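Local atomic coordinates of orotidine 5'-phosphate decarboxylase (PDB entry 3TFX), a protein that probably catalyses the decarboxylation of orotidine 5'-monophosphate to uridine 5'-monophosphate, the last step of de novo UMP synthesis, working as a homodimer. Residues D62-D67 and L119-L124; T87-H90 and Q96-K99; D159-S164 and K169-N174; V115-A120 and D178-T183; E39-A44 and K77-L82. All coordinates share one frame; numbering follows the deposited sequence.

Contact 1 of 5, residues D62-D67 and L119-L124; sequences DLKMHD and LAVTEL
Lys64 and Val121 come closest along the two backbones, their CA atoms 7.1 Å apart, and no hydrogen bond joins 62-67 to 119-124: strand 86-90 runs between strands 58-65 and 117-121 and bonds to both. At Lys64 phi and psi are both positive. The CG of Lys64 lies beside the backbone N (chi1 -52°), and the extended chain then passes over two aliphatic branches. Val121 CG2 meets Lys64 CE at 3.8 Å, the two side chains crossing at about a right angle, and Leu124 CD2 reaches the same CE at 3.7 Å. Only at chi4 (54°) does the lysine bend, which turns NZ back to Asp62. Lys64 NZ forms a salt bridge to Asp62 OD1 at 2.9 Å, on the syn side and 35° out of the carboxylate plane, while OD2 is held weakly. Asp67 of the second subunit pairs with the same NZ, and Lys35 holds Asp62 OD2. With an alanine here, Asp62 and the neighbouring subunit's Asp67 would probably lose this shared partner, and the methyls of Val121 and Leu124 the chain that covers them. Lys64 is the predicted proton donor, and this alternation of lysines and aspartates, completed across the dimer interface at the C-terminal ends of the barrel strands, is consistent with the charged catalytic network of orotidine 5'-phosphate decarboxylases.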
# COMPACT_ATOMS: atom_id res chain seq x y z
N ASP A 62 -0.89 9.12 2.03
CA ASP A 62 0.26 8.26 2.27
C ASP A 62 -0.15 6.79 2.37
O ASP A 62 -0.28 6.23 3.48
CB ASP A 62 0.95 8.74 3.55
CG ASP A 62 2.22 7.97 3.88
OD1 ASP A 62 2.68 7.11 3.08
OD2 ASP A 62 2.77 8.23 4.97
N LEU A 63 -0.32 6.16 1.21
CA LEU A 63 -0.79 4.77 1.11
C LEU A 63 0.30 3.77 0.68
O LEU A 63 0.02 2.57 0.61
CB LEU A 63 -1.96 4.72 0.12
CG LEU A 63 -3.42 4.81 0.56
CD1 LEU A 63 -3.66 5.39 1.97
CD2 LEU A 63 -4.27 5.50 -0.52
N LYS A 64 1.50 4.27 0.37
CA LYS A 64 2.69 3.44 0.07
C LYS A 64 2.42 2.30 -0.93
O LYS A 64 2.65 1.12 -0.64
CB LYS A 64 3.34 2.89 1.36
CG LYS A 64 3.66 3.96 2.41
CD LYS A 64 4.56 3.43 3.52
CE LYS A 64 4.92 4.54 4.54
NZ LYS A 64 3.70 5.24 5.11
N MSE A 65 1.91 2.65 -2.11
CA MSE A 65 1.49 1.61 -3.05
C MSE A 65 2.66 0.70 -3.37
O MSE A 65 3.79 1.17 -3.60
CB MSE A 65 0.90 2.23 -4.31
CG MSE A 65 -0.48 2.83 -4.09
SE MSE A 65 -1.09 3.80 -5.67
CE MSE A 65 0.20 5.29 -5.58
N HIS A 66 2.39 -0.61 -3.34
CA HIS A 66 3.41 -1.62 -3.64
C HIS A 66 2.77 -2.86 -4.31
O HIS A 66 2.29 -3.80 -3.64
CB HIS A 66 4.16 -1.99 -2.36
CG HIS A 66 5.36 -2.85 -2.58
ND1 HIS A 66 6.08 -3.39 -1.53
CD2 HIS A 66 5.96 -3.29 -3.71
CE1 HIS A 66 7.08 -4.10 -2.01
NE2 HIS A 66 7.03 -4.05 -3.33
N ASP A 67 2.77 -2.84 -5.64
CA ASP A 67 2.11 -3.84 -6.46
C ASP A 67 2.80 -3.81 -7.84
O ASP A 67 3.78 -3.08 -8.02
CB ASP A 67 0.60 -3.52 -6.56
CG ASP A 67 -0.26 -4.76 -6.83
OD1 ASP A 67 0.14 -5.60 -7.65
OD2 ASP A 67 -1.35 -4.89 -6.24
N LEU A 119 6.43 10.36 -4.05
CA LEU A 119 7.52 10.20 -3.11
C LEU A 119 7.79 8.72 -2.88
O LEU A 119 6.85 7.94 -2.69
CB LEU A 119 7.16 10.88 -1.77
CG LEU A 119 6.76 12.35 -1.84
CD1 LEU A 119 6.10 12.78 -0.53
CD2 LEU A 119 7.98 13.21 -2.13
N ALA A 120 9.05 8.34 -2.90
CA ALA A 120 9.43 6.95 -2.68
C ALA A 120 9.75 6.69 -1.23
O ALA A 120 10.47 7.46 -0.58
CB ALA A 120 10.62 6.55 -3.55
N VAL A 121 9.16 5.62 -0.72
CA VAL A 121 9.57 5.07 0.54
C VAL A 121 10.73 4.15 0.24
O VAL A 121 10.77 3.46 -0.79
CB VAL A 121 8.43 4.31 1.24
CG1 VAL A 121 8.96 3.38 2.36
CG2 VAL A 121 7.41 5.32 1.78
N THR A 122 11.67 4.15 1.17
CA THR A 122 12.92 3.49 0.98
C THR A 122 12.88 2.24 1.89
O THR A 122 12.29 1.20 1.49
CB THR A 122 14.02 4.58 1.23
OG1 THR A 122 14.78 4.82 0.04
CG2 THR A 122 14.86 4.38 2.45
N GLU A 123 13.45 2.33 3.08
CA GLU A 123 13.26 1.31 4.09
C GLU A 123 12.44 1.94 5.20
O GLU A 123 12.77 3.02 5.66
CB GLU A 123 14.60 0.79 4.63
CG GLU A 123 15.43 -0.02 3.63
CD GLU A 123 14.80 -1.37 3.27
OE1 GLU A 123 13.90 -1.86 4.00
OE2 GLU A 123 15.21 -1.95 2.25
N LEU A 124 11.37 1.28 5.60
CA LEU A 124 10.52 1.79 6.68
C LEU A 124 11.32 1.86 7.98
O LEU A 124 12.24 1.06 8.20
CB LEU A 124 9.29 0.90 6.86
CG LEU A 124 8.25 0.87 5.72
CD1 LEU A 124 7.37 -0.37 5.85
CD2 LEU A 124 7.40 2.13 5.71

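Contact 2 of 5, residues T87-H90 and Q96-K99; sequences TTVH and QMIK
His90 meets Met97, a selenomethionine here, through its backbone carbonyl, while its CB points away from the helix. The ring of His66 in the same chain meets the His90 imidazole with planes inclined by about 35°. His66 of the second subunit stacks on it, and the backbone O of that residue is hydrogen-bonded to NE2, so the polar end of His90 belongs to the dimer interface. Lys64, Val121 and Leu124 also touch its side chain. On the helix side, the terminal methyl CE of Met97 comes close to His90 O, at 3.1 Å, with SE further off at 4.2 Å. The same CE rests on Val89, 3.6 Å from CB and 4.0 Å from CG2, and the two side chains slide past each other in opposite directions. Strand 86-90 and helix 95-108 are the first two elements of a beta-alpha-beta unit of the TIM barrel, completed by strand 117-121, and here the outward face of the strand receives the helix that covers it. Met97 leaves its helix with CG opposite the backbone N (chi1 -163°); bends at chi2 and chi3 (67°) then fold CE back over Val89. From the next position of the helix, Ile98 CG1 approaches Val89 CG2 at 4.2 Å, more loosely than the selenomethionine methyl does. Leu118 of strand 117-121 touches both Val89 and Ile98, whereas Met97 also packs on Val72 of helix 69-80.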
# COMPACT_ATOMS: atom_id res chain seq x y z
N THR A 87 1.94 11.82 -2.63
CA THR A 87 1.57 10.44 -2.39
C THR A 87 2.82 9.54 -2.42
O THR A 87 3.82 9.90 -3.03
CB THR A 87 0.48 9.99 -3.40
OG1 THR A 87 -0.38 9.04 -2.77
CG2 THR A 87 1.07 9.40 -4.63
N THR A 88 2.75 8.38 -1.77
CA THR A 88 3.89 7.46 -1.65
C THR A 88 3.77 6.12 -2.41
O THR A 88 2.67 5.59 -2.61
CB THR A 88 4.17 7.12 -0.17
OG1 THR A 88 2.93 6.89 0.51
CG2 THR A 88 4.92 8.23 0.51
N VAL A 89 4.93 5.60 -2.81
CA VAL A 89 5.11 4.22 -3.31
C VAL A 89 6.36 3.61 -2.67
O VAL A 89 7.26 4.33 -2.22
CB VAL A 89 5.27 4.13 -4.87
CG1 VAL A 89 3.99 4.55 -5.59
CG2 VAL A 89 6.47 4.95 -5.37
N HIS A 90 6.41 2.28 -2.64
CA HIS A 90 7.62 1.55 -2.24
C HIS A 90 8.65 1.45 -3.36
O HIS A 90 8.35 0.92 -4.44
CB HIS A 90 7.24 0.15 -1.72
CG HIS A 90 6.89 0.14 -0.27
ND1 HIS A 90 7.84 0.09 0.73
CD2 HIS A 90 5.69 0.21 0.36
CE1 HIS A 90 7.25 0.12 1.91
NE2 HIS A 90 5.94 0.19 1.71
N GLN A 96 10.40 0.06 -12.70
CA GLN A 96 9.26 0.19 -13.61
C GLN A 96 7.98 0.60 -12.88
O GLN A 96 7.17 1.38 -13.40
CB GLN A 96 9.04 -1.08 -14.44
CG GLN A 96 7.86 -0.94 -15.43
CD GLN A 96 8.07 0.18 -16.45
OE1 GLN A 96 9.11 0.24 -17.11
NE2 GLN A 96 7.08 1.08 -16.57
N MSE A 97 7.80 0.07 -11.68
CA MSE A 97 6.63 0.39 -10.87
C MSE A 97 6.60 1.88 -10.51
O MSE A 97 5.54 2.52 -10.51
CB MSE A 97 6.61 -0.47 -9.60
CG MSE A 97 5.26 -0.49 -8.93
SE MSE A 97 5.44 -0.59 -6.99
CE MSE A 97 6.23 1.17 -6.67
N ILE A 98 7.77 2.43 -10.22
CA ILE A 98 7.86 3.85 -9.89
C ILE A 98 7.50 4.70 -11.12
O ILE A 98 6.70 5.64 -11.02
CB ILE A 98 9.25 4.24 -9.31
CG1 ILE A 98 9.50 3.52 -7.98
CG2 ILE A 98 9.39 5.77 -9.15
CD1 ILE A 98 10.97 3.63 -7.48
N LYS A 99 8.07 4.35 -12.28
CA LYS A 99 7.75 5.04 -13.54
C LYS A 99 6.25 4.98 -13.85
O LYS A 99 5.66 5.98 -14.27
CB LYS A 99 8.53 4.47 -14.73
CG LYS A 99 10.04 4.64 -14.65
CD LYS A 99 10.74 3.81 -15.74
CE LYS A 99 12.26 3.86 -15.62
NZ LYS A 99 12.89 3.08 -16.75

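Contact 3 of 5, residues D159-S164 and K169-N174; sequences DGVICS and KKLHEN
Just behind Leu171, the residue that meets Val161 and Cys163, the carbonyl oxygen of Lys170 accepts two N-H groups of Asn174 from opposite faces of its plane. The side-chain bond is the shorter, Asn174 ND2 to Lys170 O at 2.7 Å with an N-H...O angle of 164°; the carbonyl lies nearly in the amide plane, which fixes the rotation of that amide. Asn174 N reaches Lys170 O at 3.3 Å as part of the helix. Across the contact there is no polar bond, and the meeting is apolar throughout. Leu171 CD1 does all the touching: its approach to Cys163 CB is 3.7 Å and to Val161 CG2 3.9 Å, so one methyl is set against Val161 of the strand and Cys163 just beyond its end. Cys163 SG takes the position between backbone N and carbonyl carbon (chi1 60°), which brings sulfur as well as CB to Leu171 CD1, SG lying 4.0 Å from it. In Leu171, CG stands opposite its own carbonyl carbon (chi1 -58°), and the branch reaches out from helix 168-175 to the strand. Ala150 of helix 142-155 touches both Val161 and Leu171, and Tyr181 of strand 180-183 does likewise. A helix laid by its leucine on the outward side of the strand before it and of the residue just after is the strand-to-helix half of a beta-alpha-beta unit of the TIM barrel, here 160-162, 168-175 and 180-183.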
# COMPACT_ATOMS: atom_id res chain seq x y z
N ASP A 159 9.49 12.18 -7.54
CA ASP A 159 9.82 13.57 -7.29
C ASP A 159 10.58 13.78 -5.98
O ASP A 159 11.14 14.85 -5.75
CB ASP A 159 8.55 14.40 -7.29
CG ASP A 159 7.81 14.30 -8.60
OD1 ASP A 159 8.37 14.71 -9.63
OD2 ASP A 159 6.67 13.80 -8.58
N GLY A 160 10.59 12.76 -5.14
CA GLY A 160 11.25 12.87 -3.84
C GLY A 160 11.26 11.56 -3.09
O GLY A 160 10.83 10.53 -3.62
N VAL A 161 11.81 11.60 -1.87
CA VAL A 161 11.82 10.45 -0.97
C VAL A 161 11.38 10.85 0.45
O VAL A 161 11.50 12.00 0.86
CB VAL A 161 13.22 9.82 -0.84
CG1 VAL A 161 13.56 9.01 -2.06
CG2 VAL A 161 14.28 10.91 -0.53
N ILE A 162 10.88 9.87 1.19
CA ILE A 162 10.71 10.01 2.62
C ILE A 162 12.01 9.54 3.25
O ILE A 162 12.43 8.41 3.02
CB ILE A 162 9.56 9.11 3.15
CG1 ILE A 162 8.28 9.26 2.29
CG2 ILE A 162 9.38 9.28 4.69
CD1 ILE A 162 7.68 10.66 2.23
N CYS A 163 12.65 10.41 4.05
CA CYS A 163 13.87 10.05 4.75
C CYS A 163 13.87 10.71 6.12
O CYS A 163 13.06 11.57 6.39
CB CYS A 163 15.11 10.48 3.95
SG CYS A 163 15.23 12.27 3.62
N SER A 164 14.80 10.29 6.98
CA SER A 164 14.95 10.92 8.28
C SER A 164 15.74 12.23 8.09
O SER A 164 16.53 12.33 7.15
CB SER A 164 15.72 10.01 9.22
OG SER A 164 17.08 10.40 9.23
N LYS A 169 21.56 14.78 4.14
CA LYS A 169 22.86 15.18 3.61
C LYS A 169 23.46 14.16 2.64
O LYS A 169 23.87 14.53 1.55
CB LYS A 169 23.86 15.58 4.72
CG LYS A 169 23.28 16.59 5.75
CD LYS A 169 24.23 17.76 6.03
CE LYS A 169 23.70 18.62 7.17
NZ LYS A 169 23.93 20.07 6.94
N LYS A 170 23.50 12.89 3.04
CA LYS A 170 23.99 11.83 2.13
C LYS A 170 23.12 11.72 0.87
O LYS A 170 23.65 11.62 -0.23
CB LYS A 170 24.04 10.46 2.81
CG LYS A 170 25.06 10.31 3.93
CD LYS A 170 24.81 9.01 4.73
CE LYS A 170 23.43 9.00 5.45
NZ LYS A 170 23.17 7.73 6.20
N LEU A 171 21.80 11.73 1.04
CA LEU A 171 20.90 11.63 -0.11
C LEU A 171 21.09 12.82 -1.05
O LEU A 171 21.27 12.63 -2.25
CB LEU A 171 19.44 11.44 0.31
CG LEU A 171 19.12 10.21 1.19
CD1 LEU A 171 17.63 9.99 1.32
CD2 LEU A 171 19.79 8.94 0.68
N HIS A 172 21.10 14.02 -0.48
CA HIS A 172 21.29 15.26 -1.24
C HIS A 172 22.64 15.26 -1.99
O HIS A 172 22.67 15.50 -3.19
CB HIS A 172 21.14 16.49 -0.35
CG HIS A 172 21.43 17.79 -1.05
ND1 HIS A 172 22.68 18.37 -1.04
CD2 HIS A 172 20.64 18.60 -1.78
CE1 HIS A 172 22.65 19.49 -1.73
NE2 HIS A 172 21.42 19.66 -2.19
N GLU A 173 23.72 14.96 -1.27
CA GLU A 173 25.07 14.80 -1.84
C GLU A 173 25.06 14.01 -3.14
O GLU A 173 25.77 14.34 -4.08
CB GLU A 173 26.01 14.06 -0.86
CG GLU A 173 26.86 14.92 0.05
CD GLU A 173 28.16 15.42 -0.61
OE1 GLU A 173 29.12 15.76 0.13
OE2 GLU A 173 28.24 15.51 -1.86
N ASN A 174 24.28 12.93 -3.15
CA ASN A 174 24.18 12.05 -4.32
C ASN A 174 23.11 12.41 -5.36
O ASN A 174 23.29 12.17 -6.55
CB ASN A 174 24.00 10.61 -3.84
CG ASN A 174 25.24 10.07 -3.14
OD1 ASN A 174 26.12 9.53 -3.80
ND2 ASN A 174 25.32 10.23 -1.82

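Contact 4 of 5, residues V115-A120 and D178-T183; sequences VPKLLA and DFLYVT
Leu119 meets Val182, and Lys117 meets Leu180, across the inside of a TIM barrel, between strands 117-121 and 180-183 that have strand 160-162 between them. The two short strand axes approach to 8.7 Å and are inclined at 63°, so side chains rather than backbones span the distance. Leu119 holds CG beside its backbone N (chi1 -54°), and both of its methyls are carried to one branch of Val182: Leu119 CD2 stands 3.9 Å and CD1 4.0 Å from Val182 CG2. In Val182, CG1 lies opposite the backbone N (chi1 177°), leaving CG2 as the branch that meets the leucine, the two side chains crossing at about a right angle. Leu119 CD2 is also 4.2 Å from Leu180 CB. Nearer the start of the strands Lys117 is folded, and its CB, CG and CD pass across Leu180 CD1 at about a right angle. The closest of these carbons, Lys117 CD, lies 3.7 Å from that methyl of Leu180. Leu180 is only partly exposed, and the lysine chain covers part of it at this end of the barrel. Phe86 and Thr88 of strand 86-90 touch Leu119 too, and Ile162 of strand 160-162 touches both Leu119 and Val182. Leu118 and Tyr181 point out of the barrel instead, and Tyr181 CE1 lies at the edge of the Phe179 ring, in its plane.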
# COMPACT_ATOMS: atom_id res chain seq x y z
N VAL A 115 0.11 18.17 -11.02
CA VAL A 115 0.34 16.73 -10.87
C VAL A 115 0.91 16.46 -9.46
O VAL A 115 1.90 17.07 -9.06
CB VAL A 115 1.33 16.16 -11.92
CG1 VAL A 115 1.51 14.63 -11.74
CG2 VAL A 115 0.90 16.48 -13.36
N PRO A 116 0.28 15.54 -8.72
CA PRO A 116 0.77 15.19 -7.39
C PRO A 116 2.26 14.80 -7.43
O PRO A 116 2.74 14.25 -8.43
CB PRO A 116 -0.07 13.97 -7.02
CG PRO A 116 -1.33 14.11 -7.77
CD PRO A 116 -1.00 14.86 -9.03
N LYS A 117 2.98 15.10 -6.36
CA LYS A 117 4.39 14.72 -6.26
C LYS A 117 4.47 13.26 -5.81
O LYS A 117 3.76 12.86 -4.90
CB LYS A 117 5.14 15.64 -5.30
CG LYS A 117 5.11 17.11 -5.70
CD LYS A 117 6.24 17.40 -6.67
CE LYS A 117 5.81 18.22 -7.87
NZ LYS A 117 5.68 19.67 -7.60
N LEU A 118 5.31 12.47 -6.48
CA LEU A 118 5.47 11.05 -6.15
C LEU A 118 6.67 10.88 -5.25
O LEU A 118 7.80 11.18 -5.63
CB LEU A 118 5.66 10.22 -7.42
CG LEU A 118 5.92 8.71 -7.29
CD1 LEU A 118 4.73 8.01 -6.63
CD2 LEU A 118 6.22 8.11 -8.69
N LEU A 119 6.43 10.36 -4.05
CA LEU A 119 7.52 10.20 -3.11
C LEU A 119 7.79 8.72 -2.88
O LEU A 119 6.85 7.94 -2.69
CB LEU A 119 7.16 10.88 -1.77
CG LEU A 119 6.76 12.35 -1.84
CD1 LEU A 119 6.10 12.78 -0.53
CD2 LEU A 119 7.98 13.21 -2.13
N ALA A 120 9.05 8.34 -2.90
CA ALA A 120 9.43 6.95 -2.68
C ALA A 120 9.75 6.69 -1.23
O ALA A 120 10.47 7.46 -0.58
CB ALA A 120 10.62 6.55 -3.55
N ASP A 178 16.99 18.92 -7.44
CA ASP A 178 15.76 18.68 -8.22
C ASP A 178 15.03 17.43 -7.68
O ASP A 178 14.89 16.42 -8.37
CB ASP A 178 16.08 18.60 -9.72
CG ASP A 178 14.82 18.55 -10.60
OD1 ASP A 178 14.91 17.97 -11.69
OD2 ASP A 178 13.75 19.07 -10.19
N PHE A 179 14.56 17.54 -6.44
CA PHE A 179 14.10 16.40 -5.65
C PHE A 179 13.60 16.91 -4.31
O PHE A 179 14.09 17.93 -3.79
CB PHE A 179 15.26 15.42 -5.41
CG PHE A 179 14.84 13.97 -5.34
CD1 PHE A 179 14.10 13.38 -6.36
CD2 PHE A 179 15.23 13.18 -4.25
CE1 PHE A 179 13.74 12.03 -6.31
CE2 PHE A 179 14.87 11.82 -4.19
CZ PHE A 179 14.14 11.24 -5.23
N LEU A 180 12.62 16.21 -3.75
CA LEU A 180 12.04 16.58 -2.46
C LEU A 180 12.50 15.63 -1.37
O LEU A 180 12.31 14.43 -1.47
CB LEU A 180 10.51 16.59 -2.55
CG LEU A 180 9.91 17.63 -3.50
CD1 LEU A 180 8.44 17.34 -3.73
CD2 LEU A 180 10.12 19.11 -3.03
N TYR A 181 13.11 16.18 -0.33
CA TYR A 181 13.47 15.37 0.83
C TYR A 181 12.44 15.64 1.92
O TYR A 181 12.45 16.70 2.54
CB TYR A 181 14.91 15.66 1.26
CG TYR A 181 15.89 15.51 0.11
CD1 TYR A 181 16.43 14.27 -0.21
CD2 TYR A 181 16.23 16.60 -0.69
CE1 TYR A 181 17.31 14.11 -1.29
CE2 TYR A 181 17.13 16.46 -1.77
CZ TYR A 181 17.65 15.20 -2.06
OH TYR A 181 18.50 15.03 -3.13
N VAL A 182 11.52 14.69 2.09
CA VAL A 182 10.38 14.83 3.01
C VAL A 182 10.65 14.07 4.30
O VAL A 182 10.84 12.85 4.28
CB VAL A 182 9.07 14.37 2.36
CG1 VAL A 182 7.89 14.45 3.35
CG2 VAL A 182 8.78 15.20 1.09
N THR A 183 10.68 14.80 5.42
CA THR A 183 11.19 14.28 6.69
C THR A 183 10.17 14.34 7.84
O THR A 183 9.85 15.43 8.31
CB THR A 183 12.47 15.04 7.13
OG1 THR A 183 12.14 16.41 7.39
CG2 THR A 183 13.53 15.02 6.03

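Contact 5 of 5, residues E39-A44 and K77-L82; sequences ELFYNA and KALAKL
Apolar contacts carry the meeting of Phe41 with Leu79 and Leu82. The far end of the ring touches: Phe41 CZ is 4.3 Å from Leu79 CD2, and CE1 is 4.4 Å from Leu82 CD2, both methyls standing obliquely to the ring. With CG set opposite the backbone N (chi1 -172°), the phenyl projects from helix 38-44; the CA atoms of Phe41 and Leu79 are 11.2 Å apart, and the phenyl spans much of that distance. The space around it is shared with Ile46 and Ile49 of helix 46-54 and with Leu61 and Leu63 of strand 58-65. These helices lie outside that strand in the TIM barrel, so Phe41 lies in the layer between helices and sheet. Hydrogen bonds form within each segment and not between them. Asn43 ND2 reaches back to Glu39 O at 2.8 Å, with an N-H...O angle of 152°, the donor meeting the carbonyl almost end-on. In 77-82, Leu82 N bonds to Leu79 O at 3.1 Å. Both segments also bond to the second subunit: Lys81 NZ pairs with Asn43 OD1 of the neighbouring subunit, the reciprocal pair also forms, and the Tyr42 hydroxyl is hydrogen-bonded to that of Tyr42 of the second subunit.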
# COMPACT_ATOMS: atom_id res chain seq x y z
N GLU A 39 -5.05 4.30 7.98
CA GLU A 39 -5.95 4.41 9.11
C GLU A 39 -7.22 5.20 8.76
O GLU A 39 -8.34 4.71 8.97
CB GLU A 39 -5.23 4.98 10.35
CG GLU A 39 -6.20 5.34 11.51
CD GLU A 39 -5.51 5.48 12.87
OE1 GLU A 39 -4.28 5.68 12.92
OE2 GLU A 39 -6.22 5.37 13.89
N LEU A 40 -7.04 6.41 8.22
CA LEU A 40 -8.19 7.21 7.82
C LEU A 40 -8.81 6.80 6.48
O LEU A 40 -10.02 6.56 6.39
CB LEU A 40 -7.87 8.72 7.81
CG LEU A 40 -9.06 9.58 7.36
CD1 LEU A 40 -10.25 9.47 8.35
CD2 LEU A 40 -8.70 11.01 7.18
N PHE A 41 -7.99 6.74 5.43
CA PHE A 41 -8.48 6.47 4.08
C PHE A 41 -9.28 5.17 3.94
O PHE A 41 -10.32 5.15 3.27
CB PHE A 41 -7.33 6.55 3.06
CG PHE A 41 -7.79 6.48 1.61
CD1 PHE A 41 -8.58 7.47 1.06
CD2 PHE A 41 -7.40 5.41 0.80
CE1 PHE A 41 -8.99 7.40 -0.26
CE2 PHE A 41 -7.81 5.34 -0.52
CZ PHE A 41 -8.60 6.33 -1.05
N TYR A 42 -8.82 4.09 4.58
CA TYR A 42 -9.53 2.80 4.50
C TYR A 42 -10.83 2.75 5.32
O TYR A 42 -11.66 1.84 5.12
CB TYR A 42 -8.61 1.62 4.86
CG TYR A 42 -7.49 1.32 3.86
CD1 TYR A 42 -7.28 2.13 2.74
CD2 TYR A 42 -6.62 0.23 4.07
CE1 TYR A 42 -6.24 1.84 1.82
CE2 TYR A 42 -5.59 -0.07 3.16
CZ TYR A 42 -5.40 0.75 2.05
OH TYR A 42 -4.40 0.47 1.15
N ASN A 43 -11.00 3.70 6.24
CA ASN A 43 -12.30 3.93 6.91
C ASN A 43 -13.20 4.93 6.17
O ASN A 43 -14.39 4.68 6.01
CB ASN A 43 -12.10 4.41 8.35
CG ASN A 43 -11.77 3.28 9.30
OD1 ASN A 43 -12.59 2.39 9.55
ND2 ASN A 43 -10.56 3.32 9.85
N ALA A 44 -12.64 6.05 5.73
CA ALA A 44 -13.47 7.13 5.17
C ALA A 44 -13.66 7.09 3.64
O ALA A 44 -14.74 7.41 3.13
CB ALA A 44 -12.94 8.49 5.62
N LYS A 77 -3.38 6.71 -10.70
CA LYS A 77 -4.33 7.48 -11.50
C LYS A 77 -5.60 7.80 -10.72
O LYS A 77 -6.09 8.93 -10.73
CB LYS A 77 -4.69 6.71 -12.76
CG LYS A 77 -5.40 7.52 -13.81
CD LYS A 77 -5.89 6.59 -14.91
CE LYS A 77 -6.88 7.27 -15.81
NZ LYS A 77 -7.45 6.26 -16.78
N ALA A 78 -6.13 6.77 -10.05
CA ALA A 78 -7.29 6.93 -9.18
C ALA A 78 -7.04 7.99 -8.10
O ALA A 78 -7.91 8.81 -7.82
CB ALA A 78 -7.65 5.59 -8.55
N LEU A 79 -5.85 7.98 -7.50
CA LEU A 79 -5.52 8.96 -6.45
C LEU A 79 -5.37 10.40 -6.96
O LEU A 79 -5.74 11.33 -6.24
CB LEU A 79 -4.29 8.55 -5.63
CG LEU A 79 -4.37 7.18 -4.94
CD1 LEU A 79 -3.17 6.92 -4.04
CD2 LEU A 79 -5.68 7.04 -4.16
N ALA A 80 -4.84 10.58 -8.17
CA ALA A 80 -4.68 11.93 -8.74
C ALA A 80 -6.02 12.60 -9.04
O ALA A 80 -6.12 13.83 -9.05
CB ALA A 80 -3.76 11.91 -9.97
N LYS A 81 -7.07 11.80 -9.25
CA LYS A 81 -8.42 12.32 -9.47
C LYS A 81 -8.96 13.01 -8.22
O LYS A 81 -9.84 13.86 -8.31
CB LYS A 81 -9.38 11.21 -9.88
CG LYS A 81 -9.11 10.55 -11.22
CD LYS A 81 -10.13 9.43 -11.45
CE LYS A 81 -9.73 8.51 -12.60
NZ LYS A 81 -10.52 7.22 -12.58
N LEU A 82 -8.42 12.65 -7.05
CA LEU A 82 -8.87 13.18 -5.76
C LEU A 82 -8.32 14.58 -5.44
O LEU A 82 -8.76 15.22 -4.49
CB LEU A 82 -8.49 12.21 -4.64
CG LEU A 82 -9.36 11.01 -4.24
CD1 LEU A 82 -10.40 10.64 -5.29
CD2 LEU A 82 -8.49 9.82 -3.89

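Overall arrangement
Contacts 1 to 4 all rest on one closed parallel barrel of eight strands, while contact 5 joins two helices outside it. Along the chain contact 5 opens first and crosses contact 1; contact 2 is nested inside the loop of contact 1, and contact 3 inside that of contact 4. Contacts 1 and 2 have centres 7 Å apart, where Asp62 OD1 meets Thr88 OG1, and contacts 1 and 4 share Leu119 and Ala120 of strand 117-121. Leu63 of contact 1 packs on Phe41 and Leu79 of contact 5. Contacts 3 and 5 lie on opposite sides of the chain's centre, their centres 26 Å apart. Contacts 1, 2 and 5 also meet the second subunit, linking barrel, predicted active site and dimer interface.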